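Uncharacterized protein (Leptotrichia buccalis, PDB 3T8K) is of unknown function but folds as a row of ankyrin-like helical hairpins, an architecture that in relatives commonly serves protein binding. Local coordinates at residues I57-I62 against C97-E102. Numbering follows the deposited sequence.
Sequences ISMFLI and CKIFLE
Ile62 and Phe100 meet where the contact is buried. The CD1 methyl of Ile62 lies 3.4 Å from CE1 of Phe100. It reaches the edge of the ring, near the ring plane, and the two side chains cross at about a right angle. With CG1 of Ile62 anti to the carbonyl carbon (chi1 -69°) and the chain extended beyond it, CD1 reaches the ring, while the CG2 branch packs 3.9 Å from CG2 of Ile99.

Ile99 also takes part in the more open side of the contact. Its CD1 meets the bent end of Met59, a selenomethionine, tip to tip. CD1 lies 3.5 Å from Met59 SE and just as near Met59 CE, which is close for two methyl carbons. Met59 and Ile99 are both partly exposed, so this side is more open than the Ile62-Phe100 side. An alanine in place of Ile99 would probably leave the selenomethionine end without its partner and strip one flank from Ile62. Further out, the salt bridge from Lys98 NZ to Glu102 OE2, 3.2 Å long, stays within its own helix and spans one turn.

No hydrogen bond joins the two segments. Their axes run nearly parallel, at 20°, and come no closer than 12.1 Å, so side chains alone bridge them. The contact joins helices 51-63 and 90-102 side by side in the ankyrin-like stack. Away from it, Ile57 and Leu61 pack on helices 19-28 and 41-45, while Cys97 and Leu101 pack on helix 79-85.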
ATOM      1  N   ILE A  57      -6.347  -3.223  17.303  1.00 24.96           N
ATOM      2  CA  ILE A  57      -6.124  -1.802  17.574  1.00 23.53           C
ATOM      3  C   ILE A  57      -7.290  -0.965  17.060  1.00 22.35           C
ATOM      4  O   ILE A  57      -7.687   0.019  17.687  1.00 25.14           O
ATOM      5  CB  ILE A  57      -4.812  -1.298  16.924  1.00 20.78           C
ATOM      6  CG1 ILE A  57      -3.621  -2.091  17.465  1.00 27.81           C
ATOM      7  CG2 ILE A  57      -4.637   0.198  17.151  1.00 27.34           C
ATOM      8  CD1 ILE A  57      -2.315  -1.830  16.735  1.00 26.64           C
ATOM      9  N   SER A  58      -7.833  -1.346  15.902  1.00 23.96           N
ATOM     10  CA  SER A  58      -8.945  -0.598  15.334  1.00 25.78           C
ATOM     11  C   SER A  58     -10.157  -0.670  16.245  1.00 28.95           C
ATOM     12  O   SER A  58     -10.789   0.347  16.535  1.00 26.31           O
ATOM     13  CB  SER A  58      -9.320  -1.124  13.943  1.00 27.32           C
ATOM     14  OG  SER A  58      -8.410  -0.662  12.962  1.00 27.42           O
HETATM   15  N   MSE A  59     -10.484  -1.884  16.679  1.00 30.45           N
HETATM   16  CA  MSE A  59     -11.625  -2.097  17.568  1.00 35.41           C
HETATM   17  C   MSE A  59     -11.447  -1.388  18.902  1.00 34.89           C
HETATM   18  O   MSE A  59     -12.400  -0.846  19.460  1.00 33.93           O
HETATM   19  CB  MSE A  59     -11.854  -3.586  17.790  1.00 41.98           C
HETATM   20  CG  MSE A  59     -12.209  -4.332  16.518  1.00 42.09           C
HETATM   21 SE   MSE A  59     -13.980  -3.859  15.804  1.00 55.53          SE
HETATM   22  CE  MSE A  59     -13.711  -2.019  15.249  1.00 64.07           C
ATOM     23  N   PHE A  60     -10.223  -1.397  19.411  1.00 29.99           N
ATOM     24  CA  PHE A  60      -9.935  -0.719  20.666  1.00 31.25           C
ATOM     25  C   PHE A  60     -10.233   0.775  20.545  1.00 31.34           C
ATOM     26  O   PHE A  60     -10.944   1.345  21.374  1.00 32.73           O
ATOM     27  CB  PHE A  60      -8.482  -0.952  21.071  1.00 28.30           C
ATOM     28  CG  PHE A  60      -8.043  -0.142  22.269  1.00 26.90           C
ATOM     29  CD1 PHE A  60      -8.170  -0.652  23.550  1.00 35.16           C
ATOM     30  CD2 PHE A  60      -7.510   1.124  22.107  1.00 27.06           C
ATOM     31  CE1 PHE A  60      -7.765   0.088  24.658  1.00 33.95           C
ATOM     32  CE2 PHE A  60      -7.102   1.873  23.206  1.00 29.81           C
ATOM     33  CZ  PHE A  60      -7.233   1.352  24.486  1.00 31.75           C
ATOM     34  N   LEU A  61      -9.699   1.399  19.500  1.00 28.57           N
ATOM     35  CA  LEU A  61      -9.877   2.834  19.274  1.00 28.52           C
ATOM     36  C   LEU A  61     -11.312   3.207  18.963  1.00 27.36           C
ATOM     37  O   LEU A  61     -11.827   4.189  19.487  1.00 31.02           O
ATOM     38  CB  LEU A  61      -8.973   3.324  18.141  1.00 26.25           C
ATOM     39  CG  LEU A  61      -7.496   3.389  18.531  1.00 27.48           C
ATOM     40  CD1 LEU A  61      -6.628   3.681  17.323  1.00 23.40           C
ATOM     41  CD2 LEU A  61      -7.281   4.428  19.625  1.00 28.02           C
ATOM     42  N   ILE A  62     -11.951   2.444  18.080  1.00 23.25           N
ATOM     43  CA  ILE A  62     -13.353   2.694  17.789  1.00 29.99           C
ATOM     44  C   ILE A  62     -14.198   2.645  19.061  1.00 30.71           C
ATOM     45  O   ILE A  62     -15.053   3.504  19.279  1.00 32.98           O
ATOM     46  CB  ILE A  62     -13.908   1.718  16.736  1.00 27.48           C
ATOM     47  CG1 ILE A  62     -13.264   2.015  15.384  1.00 28.34           C
ATOM     48  CG2 ILE A  62     -15.424   1.847  16.637  1.00 31.24           C
ATOM     49  CD1 ILE A  62     -13.599   1.009  14.323  1.00 32.72           C
ATOM     50  N   CYS A  97     -15.649  -2.511   7.925  1.00 24.20           N
ATOM     51  CA  CYS A  97     -16.511  -1.770   7.000  1.00 23.32           C
ATOM     52  C   CYS A  97     -17.915  -1.593   7.582  1.00 24.88           C
ATOM     53  O   CYS A  97     -18.469  -0.497   7.558  1.00 26.24           O
ATOM     54  CB  CYS A  97     -16.585  -2.446   5.623  1.00 27.64           C
ATOM     55  SG  CYS A  97     -17.650  -1.585   4.399  1.00 24.79           S
ATOM     56  N   LYS A  98     -18.496  -2.671   8.106  1.00 24.15           N
ATOM     57  CA  LYS A  98     -19.814  -2.585   8.719  1.00 26.84           C
ATOM     58  C   LYS A  98     -19.857  -1.520   9.819  1.00 24.38           C
ATOM     59  O   LYS A  98     -20.799  -0.733   9.908  1.00 26.47           O
ATOM     60  CB  LYS A  98     -20.222  -3.940   9.304  1.00 28.39           C
ATOM     61  CG  LYS A  98     -21.546  -3.937  10.046  1.00 35.51           C
ATOM     62  CD  LYS A  98     -22.023  -5.366  10.300  1.00 43.98           C
ATOM     63  CE  LYS A  98     -21.800  -5.794  11.732  1.00 52.43           C
ATOM     64  NZ  LYS A  98     -22.986  -5.490  12.591  1.00 54.97           N
ATOM     65  N   ILE A  99     -18.842  -1.515  10.668  1.00 23.90           N
ATOM     66  CA  ILE A  99     -18.812  -0.590  11.795  1.00 24.42           C
ATOM     67  C   ILE A  99     -18.632   0.850  11.326  1.00 26.30           C
ATOM     68  O   ILE A  99     -19.270   1.766  11.850  1.00 25.69           O
ATOM     69  CB  ILE A  99     -17.706  -0.973  12.790  1.00 28.19           C
ATOM     70  CG1 ILE A  99     -18.063  -2.299  13.470  1.00 28.40           C
ATOM     71  CG2 ILE A  99     -17.512   0.119  13.830  1.00 33.68           C
ATOM     72  CD1 ILE A  99     -16.920  -2.871  14.266  1.00 39.59           C
ATOM     73  N   PHE A 100     -17.764   1.057  10.339  1.00 26.75           N
ATOM     74  CA  PHE A 100     -17.564   2.398   9.803  1.00 23.73           C
ATOM     75  C   PHE A 100     -18.869   2.948   9.233  1.00 28.84           C
ATOM     76  O   PHE A 100     -19.186   4.123   9.416  1.00 28.96           O
ATOM     77  CB  PHE A 100     -16.487   2.424   8.719  1.00 19.71           C
ATOM     78  CG  PHE A 100     -15.096   2.193   9.226  1.00 24.78           C
ATOM     79  CD1 PHE A 100     -14.819   2.193  10.580  1.00 28.93           C
ATOM     80  CD2 PHE A 100     -14.055   1.989   8.338  1.00 26.13           C
ATOM     81  CE1 PHE A 100     -13.523   1.987  11.044  1.00 31.22           C
ATOM     82  CE2 PHE A 100     -12.757   1.783   8.797  1.00 27.63           C
ATOM     83  CZ  PHE A 100     -12.496   1.773  10.147  1.00 29.84           C
ATOM     84  N   LEU A 101     -19.616   2.104   8.518  1.00 27.95           N
ATOM     85  CA  LEU A 101     -20.888   2.525   7.949  1.00 27.72           C
ATOM     86  C   LEU A 101     -21.899   2.863   9.039  1.00 29.81           C
ATOM     87  O   LEU A 101     -22.611   3.862   8.948  1.00 30.88           O
ATOM     88  CB  LEU A 101     -21.456   1.453   7.012  1.00 26.69           C
ATOM     89  CG  LEU A 101     -20.680   1.243   5.711  1.00 24.79           C
ATOM     90  CD1 LEU A 101     -21.258   0.084   4.886  1.00 26.01           C
ATOM     91  CD2 LEU A 101     -20.671   2.516   4.879  1.00 28.68           C
ATOM     92  N   GLU A 102     -21.963   2.025  10.069  1.00 30.49           N
ATOM     93  CA  GLU A 102     -22.905   2.236  11.158  1.00 31.80           C
ATOM     94  C   GLU A 102     -22.595   3.529  11.897  1.00 34.02           C
ATOM     95  O   GLU A 102     -23.497   4.186  12.415  1.00 35.23           O
ATOM     96  CB  GLU A 102     -22.893   1.048  12.125  1.00 34.71           C
ATOM     97  CG  GLU A 102     -23.458  -0.226  11.518  1.00 45.19           C
ATOM     98  CD  GLU A 102     -23.248  -1.448  12.391  1.00 54.01           C
ATOM     99  OE1 GLU A 102     -22.385  -1.397  13.295  1.00 53.88           O
ATOM    100  OE2 GLU A 102     -23.949  -2.462  12.167  1.00 58.60           O
TER